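Uncharacterized conserved (PDB 7O21) probably acts as an LD-carboxypeptidase that trims peptidoglycan, an editing of the cell wall that generates curvature in this predatory bacterium. Local coordinates at residues I104-Y118 with T129-S141. Sequence-based numbering, arbitrary orientation.
Sequences IPFSLYGALAFTTNY and TGSGIWLHAIPDS. With SCN (thiocyanate ion), chain E; EDO (1,2-ethanediol), chain H.
The ring of Y109 touches H136 and W134 in two quite different ways. Its edge, led by CD1, stands over the centre of the H136 imidazole in an edge-to-face pair, the planes at 90° and the centroids 4.8 Å apart. One of its faces is turned to W134, whose CZ3 lies over the middle of the phenol, 3.7 Å from Y109 CZ, with the two planes inclined at 47°. The indole of W134 is in turn sandwiched: T115 CG2 makes a CH-pi contact with the five-membered ring, 3.8 Å from its centroid, and the sulfur of a thiocyanate ion, probably from the crystallisation liquor, lies over the opposite face. The phenol OH reaches the nitrogen of that ion, but it also hydrogen-bonds to G225 O of the second subunit.

Strands 113-116 and 134-136 illustrate how a sheet presents a probable catalytic side chain. They are antiparallel neighbours in the L,D-transpeptidase (YkuD) domain, where F114 and L135 form a hydrogen-bonded pair, and A113, T115, W134 and H136 share the other face. H136 is the predicted proton donor/acceptor, close to the predicted nucleophile C151. Its CG sits between the backbone N and the carbonyl carbon (chi1 65°), a turn that lets ND1 donate in the ring plane to A137 O, at 2.6 Å. That bond and the Y109 edge probably fix the imidazole's rotation.

Past the F114-L135 pair, T116 OG1 donates to I133 O (2.7 Å) and accepts from Y118 N, closing an ST turn. Y118 then extends along the 129-133 loop: its OH accepts a nearly straight bond from G130 N (2.9 Å), while I133 crosses one face of the ring, its CD1 4.0 Å from the centroid.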
ATOM      1  N   ILE A 104     -14.252 -14.374   3.387  1.00 17.60           N
ATOM      2  CA  ILE A 104     -13.774 -15.122   2.226  1.00 19.35           C
ATOM      3  C   ILE A 104     -14.336 -16.539   2.224  1.00 16.84           C
ATOM      4  O   ILE A 104     -14.523 -17.142   3.293  1.00 18.04           O
ATOM      5  CB  ILE A 104     -12.240 -15.114   2.118  1.00 18.35           C
ATOM      6  CG1 ILE A 104     -11.601 -15.642   3.398  1.00 19.45           C
ATOM      7  CG2 ILE A 104     -11.738 -13.706   1.822  1.00 22.57           C
ATOM      8  CD1 ILE A 104     -10.115 -15.977   3.225  1.00 20.28           C
ATOM      9  N   PRO A 105     -14.620 -17.099   1.052  1.00 16.20           N
ATOM     10  CA  PRO A 105     -15.242 -18.432   0.993  1.00 16.80           C
ATOM     11  C   PRO A 105     -14.266 -19.540   1.375  1.00 18.80           C
ATOM     12  O   PRO A 105     -13.168 -19.647   0.826  1.00 19.45           O
ATOM     13  CB  PRO A 105     -15.672 -18.558  -0.473  1.00 15.94           C
ATOM     14  CG  PRO A 105     -14.794 -17.587  -1.222  1.00 20.34           C
ATOM     15  CD  PRO A 105     -14.565 -16.448  -0.270  1.00 17.44           C
ATOM     16  N   PHE A 106     -14.724 -20.417   2.274  1.00 18.81           N
ATOM     17  CA  PHE A 106     -13.962 -21.618   2.602  1.00 16.46           C
ATOM     18  C   PHE A 106     -13.719 -22.486   1.378  1.00 18.14           C
ATOM     19  O   PHE A 106     -12.682 -23.153   1.292  1.00 17.82           O
ATOM     20  CB  PHE A 106     -14.729 -22.419   3.664  1.00 19.37           C
ATOM     21  CG  PHE A 106     -13.956 -23.564   4.246  1.00 23.09           C
ATOM     22  CD1 PHE A 106     -14.013 -24.819   3.666  1.00 19.97           C
ATOM     23  CD2 PHE A 106     -13.197 -23.385   5.390  1.00 20.04           C
ATOM     24  CE1 PHE A 106     -13.299 -25.884   4.210  1.00 20.26           C
ATOM     25  CE2 PHE A 106     -12.484 -24.433   5.938  1.00 22.18           C
ATOM     26  CZ  PHE A 106     -12.536 -25.689   5.343  1.00 21.70           C
ATOM     27  N   SER A 107     -14.662 -22.510   0.431  1.00 17.91           N
ATOM     28  CA  SER A 107     -14.514 -23.395  -0.723  1.00 18.16           C
ATOM     29  C   SER A 107     -13.270 -23.056  -1.532  1.00 17.92           C
ATOM     30  O   SER A 107     -12.681 -23.937  -2.174  1.00 20.42           O
ATOM     31  CB  SER A 107     -15.758 -23.318  -1.614  1.00 21.09           C
ATOM     32  OG  SER A 107     -15.956 -21.987  -2.087  1.00 23.41           O
ATOM     33  N   LEU A 108     -12.854 -21.789  -1.518  1.00 18.56           N
ATOM     34  CA  LEU A 108     -11.679 -21.361  -2.264  1.00 17.49           C
ATOM     35  C   LEU A 108     -10.436 -21.225  -1.397  1.00 18.22           C
ATOM     36  O   LEU A 108      -9.325 -21.410  -1.906  1.00 20.51           O
ATOM     37  CB  LEU A 108     -11.936 -20.005  -2.939  1.00 21.00           C
ATOM     38  CG  LEU A 108     -13.088 -19.903  -3.938  1.00 20.24           C
ATOM     39  CD1 LEU A 108     -13.092 -18.505  -4.553  1.00 23.35           C
ATOM     40  CD2 LEU A 108     -12.961 -20.952  -5.012  1.00 23.17           C
ATOM     41  N   TYR A 109     -10.593 -20.887  -0.116  1.00 17.44           N
ATOM     42  CA  TYR A 109      -9.471 -20.455   0.705  1.00 15.96           C
ATOM     43  C   TYR A 109      -9.319 -21.258   1.983  1.00 17.95           C
ATOM     44  O   TYR A 109      -8.400 -20.988   2.765  1.00 16.35           O
ATOM     45  CB  TYR A 109      -9.600 -18.952   1.022  1.00 17.39           C
ATOM     46  CG  TYR A 109      -9.632 -18.142  -0.246  1.00 16.59           C
ATOM     47  CD1 TYR A 109      -8.544 -18.119  -1.104  1.00 18.50           C
ATOM     48  CD2 TYR A 109     -10.773 -17.418  -0.603  1.00 17.06           C
ATOM     49  CE1 TYR A 109      -8.582 -17.415  -2.277  1.00 18.20           C
ATOM     50  CE2 TYR A 109     -10.815 -16.703  -1.773  1.00 16.75           C
ATOM     51  CZ  TYR A 109      -9.716 -16.696  -2.600  1.00 18.28           C
ATOM     52  OH  TYR A 109      -9.721 -16.008  -3.781  1.00 21.08           O
ATOM     53  N   GLY A 110     -10.185 -22.233   2.219  1.00 16.49           N
ATOM     54  CA  GLY A 110     -10.145 -22.909   3.494  1.00 18.16           C
ATOM     55  C   GLY A 110     -10.299 -21.941   4.654  1.00 19.30           C
ATOM     56  O   GLY A 110     -10.957 -20.895   4.558  1.00 18.51           O
ATOM     57  N   ALA A 111      -9.656 -22.281   5.771  1.00 19.87           N
ATOM     58  CA  ALA A 111      -9.964 -21.613   7.025  1.00 19.76           C
ATOM     59  C   ALA A 111      -9.342 -20.233   7.154  1.00 19.95           C
ATOM     60  O   ALA A 111      -9.838 -19.424   7.942  1.00 21.09           O
ATOM     61  CB  ALA A 111      -9.521 -22.474   8.207  1.00 24.60           C
ATOM     62  N   LEU A 112      -8.281 -19.929   6.407  1.00 19.54           N
ATOM     63  CA  LEU A 112      -7.572 -18.678   6.619  1.00 18.63           C
ATOM     64  C   LEU A 112      -6.831 -18.323   5.346  1.00 16.90           C
ATOM     65  O   LEU A 112      -6.394 -19.199   4.604  1.00 16.19           O
ATOM     66  CB  LEU A 112      -6.533 -18.807   7.742  1.00 21.30           C
ATOM     67  CG  LEU A 112      -6.901 -18.717   9.221  1.00 25.95           C
ATOM     68  CD1 LEU A 112      -5.625 -18.808  10.053  1.00 22.98           C
ATOM     69  CD2 LEU A 112      -7.632 -17.427   9.528  1.00 24.49           C
ATOM     70  N   ALA A 113      -6.640 -17.024   5.136  1.00 15.83           N
ATOM     71  CA  ALA A 113      -5.762 -16.536   4.082  1.00 15.59           C
ATOM     72  C   ALA A 113      -4.945 -15.389   4.634  1.00 16.71           C
ATOM     73  O   ALA A 113      -5.420 -14.618   5.469  1.00 17.62           O
ATOM     74  CB  ALA A 113      -6.523 -16.032   2.849  1.00 16.78           C
ATOM     75  N   PHE A 114      -3.716 -15.270   4.146  1.00 14.55           N
ATOM     76  CA  PHE A 114      -2.867 -14.128   4.442  1.00 13.72           C
ATOM     77  C   PHE A 114      -2.498 -13.465   3.129  1.00 14.74           C
ATOM     78  O   PHE A 114      -2.033 -14.137   2.204  1.00 16.43           O
ATOM     79  CB  PHE A 114      -1.604 -14.571   5.175  1.00 15.36           C
ATOM     80  CG  PHE A 114      -1.870 -15.101   6.547  1.00 16.82           C
ATOM     81  CD1 PHE A 114      -2.131 -16.455   6.739  1.00 17.47           C
ATOM     82  CD2 PHE A 114      -1.880 -14.250   7.650  1.00 17.77           C
ATOM     83  CE1 PHE A 114      -2.392 -16.951   8.000  1.00 19.52           C
ATOM     84  CE2 PHE A 114      -2.148 -14.748   8.921  1.00 18.57           C
ATOM     85  CZ  PHE A 114      -2.404 -16.102   9.093  1.00 19.66           C
ATOM     86  N   THR A 115      -2.733 -12.156   3.041  1.00 15.08           N
ATOM     87  CA  THR A 115      -2.392 -11.449   1.820  1.00 15.65           C
ATOM     88  C   THR A 115      -0.912 -11.095   1.832  1.00 16.38           C
ATOM     89  O   THR A 115      -0.260 -11.084   2.881  1.00 15.05           O
ATOM     90  CB  THR A 115      -3.223 -10.171   1.711  1.00 17.02           C
ATOM     91  OG1 THR A 115      -2.824  -9.262   2.754  1.00 16.58           O
ATOM     92  CG2 THR A 115      -4.720 -10.485   1.852  1.00 18.51           C
ATOM     93  N   THR A 116      -0.396 -10.769   0.655  1.00 17.06           N
ATOM     94  CA  THR A 116       0.986 -10.324   0.518  1.00 17.67           C
ATOM     95  C   THR A 116       1.039  -8.903  -0.039  1.00 17.29           C
ATOM     96  O   THR A 116       0.013  -8.281  -0.362  1.00 18.48           O
ATOM     97  CB  THR A 116       1.784 -11.246  -0.407  1.00 17.56           C
ATOM     98  OG1 THR A 116       1.360 -11.054  -1.769  1.00 16.41           O
ATOM     99  CG2 THR A 116       1.657 -12.729   0.001  1.00 18.83           C
ATOM    100  N   ASN A 117       2.260  -8.383  -0.151  1.00 16.07           N
ATOM    101  CA  ASN A 117       2.497  -7.105  -0.806  1.00 17.16           C
ATOM    102  C   ASN A 117       2.795  -7.260  -2.291  1.00 18.92           C
ATOM    103  O   ASN A 117       3.287  -6.310  -2.908  1.00 19.47           O
ATOM    104  CB  ASN A 117       3.614  -6.328  -0.097  1.00 17.44           C
ATOM    105  CG  ASN A 117       4.966  -7.017  -0.209  1.00 16.76           C
ATOM    106  OD1 ASN A 117       5.053  -8.223  -0.144  1.00 17.46           O
ATOM    107  ND2 ASN A 117       6.027  -6.227  -0.414  1.00 20.02           N
ATOM    108  N   TYR A 118       2.531  -8.421  -2.883  1.00 17.73           N
ATOM    109  CA  TYR A 118       2.702  -8.544  -4.323  1.00 16.99           C
ATOM    110  C   TYR A 118       1.734  -7.604  -5.034  1.00 21.85           C
ATOM    111  O   TYR A 118       0.547  -7.565  -4.692  1.00 23.58           O
ATOM    112  CB  TYR A 118       2.434  -9.974  -4.805  1.00 19.43           C
ATOM    113  CG  TYR A 118       2.497 -10.077  -6.316  1.00 17.92           C
ATOM    114  CD1 TYR A 118       3.697 -10.344  -6.956  1.00 20.24           C
ATOM    115  CD2 TYR A 118       1.366  -9.871  -7.102  1.00 19.46           C
ATOM    116  CE1 TYR A 118       3.775 -10.415  -8.341  1.00 21.68           C
ATOM    117  CE2 TYR A 118       1.436  -9.943  -8.483  1.00 26.38           C
ATOM    118  CZ  TYR A 118       2.642 -10.219  -9.091  1.00 24.05           C
ATOM    119  OH  TYR A 118       2.739 -10.292 -10.465  1.00 28.69           O
ATOM    120  N   THR A 129       3.092  -7.506 -14.056  1.00 53.68           N
ATOM    121  CA  THR A 129       2.406  -8.052 -12.896  1.00 47.80           C
ATOM    122  C   THR A 129       1.108  -8.748 -13.297  1.00 50.41           C
ATOM    123  O   THR A 129       0.451  -8.379 -14.273  1.00 52.03           O
ATOM    124  CB  THR A 129       2.106  -6.934 -11.899  1.00 36.38           C
ATOM    125  OG1 THR A 129       1.144  -6.037 -12.464  1.00 47.43           O
ATOM    126  CG2 THR A 129       3.375  -6.162 -11.561  1.00 33.66           C
ATOM    127  N   GLY A 130       0.744  -9.768 -12.522  1.00 50.79           N
ATOM    128  CA  GLY A 130      -0.463 -10.529 -12.774  1.00 51.56           C
ATOM    129  C   GLY A 130      -1.445 -10.496 -11.622  1.00 43.49           C
ATOM    130  O   GLY A 130      -1.652  -9.447 -11.004  1.00 46.22           O
ATOM    131  N   SER A 131      -2.060 -11.636 -11.322  1.00 47.81           N
ATOM    132  CA  SER A 131      -3.038 -11.694 -10.249  1.00 49.89           C
ATOM    133  C   SER A 131      -2.341 -11.734  -8.890  1.00 46.91           C
ATOM    134  O   SER A 131      -1.164 -12.090  -8.774  1.00 43.19           O
ATOM    135  CB  SER A 131      -3.958 -12.905 -10.418  1.00 50.40           C
ATOM    136  OG  SER A 131      -3.256 -14.013 -10.959  1.00 55.44           O
ATOM    137  N   GLY A 132      -3.093 -11.363  -7.853  1.00 45.90           N
ATOM    138  CA  GLY A 132      -2.521 -11.259  -6.522  1.00 43.32           C
ATOM    139  C   GLY A 132      -2.011 -12.587  -5.994  1.00 32.32           C
ATOM    140  O   GLY A 132      -2.350 -13.669  -6.481  1.00 35.23           O
ATOM    141  N   ILE A 133      -1.171 -12.494  -4.964  1.00 20.87           N
ATOM    142  CA  ILE A 133      -0.591 -13.661  -4.309  1.00 20.91           C
ATOM    143  C   ILE A 133      -1.022 -13.636  -2.855  1.00 17.29           C
ATOM    144  O   ILE A 133      -0.746 -12.663  -2.139  1.00 17.11           O
ATOM    145  CB  ILE A 133       0.943 -13.671  -4.398  1.00 21.72           C
ATOM    146  CG1 ILE A 133       1.401 -13.639  -5.855  1.00 25.36           C
ATOM    147  CG2 ILE A 133       1.517 -14.886  -3.687  1.00 22.43           C
ATOM    148  CD1 ILE A 133       2.900 -13.763  -6.010  1.00 36.18           C
ATOM    149  N   TRP A 134      -1.655 -14.725  -2.413  1.00 16.48           N
ATOM    150  CA  TRP A 134      -1.992 -14.963  -1.022  1.00 14.42           C
ATOM    151  C   TRP A 134      -1.387 -16.294  -0.603  1.00 13.89           C
ATOM    152  O   TRP A 134      -1.118 -17.168  -1.435  1.00 16.64           O
ATOM    153  CB  TRP A 134      -3.509 -15.115  -0.836  1.00 17.96           C
ATOM    154  CG  TRP A 134      -4.344 -13.871  -0.978  1.00 16.90           C
ATOM    155  CD1 TRP A 134      -3.923 -12.620  -1.311  1.00 16.91           C
ATOM    156  CD2 TRP A 134      -5.756 -13.781  -0.769  1.00 16.67           C
ATOM    157  NE1 TRP A 134      -4.995 -11.750  -1.337  1.00 16.52           N
ATOM    158  CE2 TRP A 134      -6.132 -12.442  -1.000  1.00 17.59           C
ATOM    159  CE3 TRP A 134      -6.744 -14.708  -0.412  1.00 17.23           C
ATOM    160  CZ2 TRP A 134      -7.453 -12.001  -0.873  1.00 19.81           C
ATOM    161  CZ3 TRP A 134      -8.052 -14.275  -0.294  1.00 18.37           C
ATOM    162  CH2 TRP A 134      -8.396 -12.931  -0.516  1.00 18.59           C
ATOM    163  N   LEU A 135      -1.219 -16.455   0.708  1.00 16.26           N
ATOM    164  CA  LEU A 135      -0.980 -17.756   1.326  1.00 13.71           C
ATOM    165  C   LEU A 135      -2.301 -18.190   1.955  1.00 15.59           C
ATOM    166  O   LEU A 135      -2.859 -17.459   2.779  1.00 15.95           O
ATOM    167  CB  LEU A 135       0.094 -17.622   2.407  1.00 15.06           C
ATOM    168  CG  LEU A 135       0.194 -18.774   3.411  1.00 14.06           C
ATOM    169  CD1 LEU A 135       0.735 -20.085   2.799  1.00 16.92           C
ATOM    170  CD2 LEU A 135       1.071 -18.329   4.569  1.00 16.56           C
ATOM    171  N   HIS A 136      -2.847 -19.324   1.521  1.00 14.81           N
ATOM    172  CA  HIS A 136      -4.164 -19.696   2.026  1.00 16.56           C
ATOM    173  C   HIS A 136      -4.316 -21.207   2.053  1.00 14.03           C
ATOM    174  O   HIS A 136      -3.394 -21.949   1.728  1.00 14.21           O
ATOM    175  CB  HIS A 136      -5.296 -19.010   1.243  1.00 17.15           C
ATOM    176  CG  HIS A 136      -5.403 -19.427  -0.191  1.00 15.40           C
ATOM    177  ND1 HIS A 136      -5.961 -20.632  -0.580  1.00 16.70           N
ATOM    178  CD2 HIS A 136      -5.072 -18.780  -1.335  1.00 17.51           C
ATOM    179  CE1 HIS A 136      -5.950 -20.709  -1.900  1.00 16.61           C
ATOM    180  NE2 HIS A 136      -5.415 -19.598  -2.382  1.00 17.57           N
ATOM    181  N   ALA A 137      -5.489 -21.661   2.488  1.00 15.05           N
ATOM    182  CA  ALA A 137      -5.776 -23.081   2.554  1.00 16.88           C
ATOM    183  C   ALA A 137      -6.861 -23.431   1.535  1.00 15.39           C
ATOM    184  O   ALA A 137      -7.107 -22.671   0.582  1.00 16.57           O
ATOM    185  CB  ALA A 137      -6.120 -23.469   3.992  1.00 16.10           C
ATOM    186  N   ILE A 138      -7.456 -24.577   1.706  1.00 16.30           N
ATOM    187  CA  ILE A 138      -8.433 -25.087   0.721  1.00 17.21           C
ATOM    188  C   ILE A 138      -9.151 -26.260   1.377  1.00 16.49           C
ATOM    189  O   ILE A 138      -8.666 -26.771   2.310  1.00 18.45           O
ATOM    190  CB  ILE A 138      -7.688 -25.453  -0.579  1.00 19.66           C
ATOM    191  CG1 ILE A 138      -8.551 -25.211  -1.822  1.00 20.51           C
ATOM    192  CG2 ILE A 138      -7.054 -26.837  -0.500  1.00 22.82           C
ATOM    193  CD1 ILE A 138      -7.812 -24.819  -3.040  1.00 25.96           C
ATOM    194  N   PRO A 139     -10.310 -26.706   0.885  1.00 18.12           N
ATOM    195  CA  PRO A 139     -10.943 -27.849   1.502  1.00 16.17           C
ATOM    196  C   PRO A 139     -10.035 -29.085   1.440  1.00 16.54           C
ATOM    197  O   PRO A 139      -9.359 -29.333   0.532  1.00 18.59           O
ATOM    198  CB  PRO A 139     -12.172 -28.034   0.620  1.00 17.81           C
ATOM    199  CG  PRO A 139     -12.502 -26.616   0.255  1.00 21.98           C
ATOM    200  CD  PRO A 139     -11.145 -26.050  -0.082  1.00 19.50           C
ATOM    201  N   ASP A 140     -10.215 -29.917   2.447  1.00 19.39           N
ATOM    202  CA  ASP A 140      -9.440 -31.168   2.570  1.00 19.06           C
ATOM    203  C   ASP A 140      -9.637 -32.089   1.356  1.00 42.00           C
ATOM    204  O   ASP A 140      -8.717 -32.798   1.041  1.00 61.54           O
ATOM    205  CB  ASP A 140      -9.850 -31.894   3.837  1.00 27.95           C
ATOM    206  CG  ASP A 140      -9.520 -31.189   5.137  1.00 21.51           C
ATOM    207  OD1 ASP A 140      -8.637 -30.401   5.163  1.00 22.58           O
ATOM    208  OD2 ASP A 140     -10.132 -31.489   6.083  1.00 24.97           O
ATOM    209  N   SER A 141     -10.823 -32.100   0.738  1.00 33.34           N
ATOM    210  CA  SER A 141     -11.124 -33.001  -0.398  1.00 28.74           C
ATOM    211  C   SER A 141     -10.496 -32.580  -1.721  1.00 32.43           C
ATOM    212  O   SER A 141     -10.574 -33.332  -2.655  1.00 33.37           O
ATOM    213  CB  SER A 141     -12.591 -33.198  -0.551  1.00 29.41           C
ATOM    214  OG  SER A 141     -13.209 -31.992  -0.851  1.00 27.75           O
TER
HETATM  215  S   SCN E 403      -5.817 -13.044  -5.072  0.96 58.54           S
HETATM  216  C   SCN E 403      -6.616 -14.514  -4.974  0.96 40.16           C
HETATM  217  N   SCN E 403      -7.148 -15.520  -4.900  0.96 44.10           N
HETATM  218  C1  EDO H 406     -18.755 -18.514   4.666  1.00 24.35           C
HETATM  219  O1  EDO H 406     -18.911 -18.588   6.070  1.00 30.41           O
HETATM  220  C2  EDO H 406     -17.783 -19.604   4.228  1.00 24.21           C
HETATM  221  O2  EDO H 406     -17.884 -19.856   2.838  1.00 30.72           O
HETATM  222  O   HOH W   1      -2.132  -9.638  -1.652  1.00 18.75           O
HETATM  223  O   HOH W   2      -1.104  -9.719  -4.099  1.00 23.10           O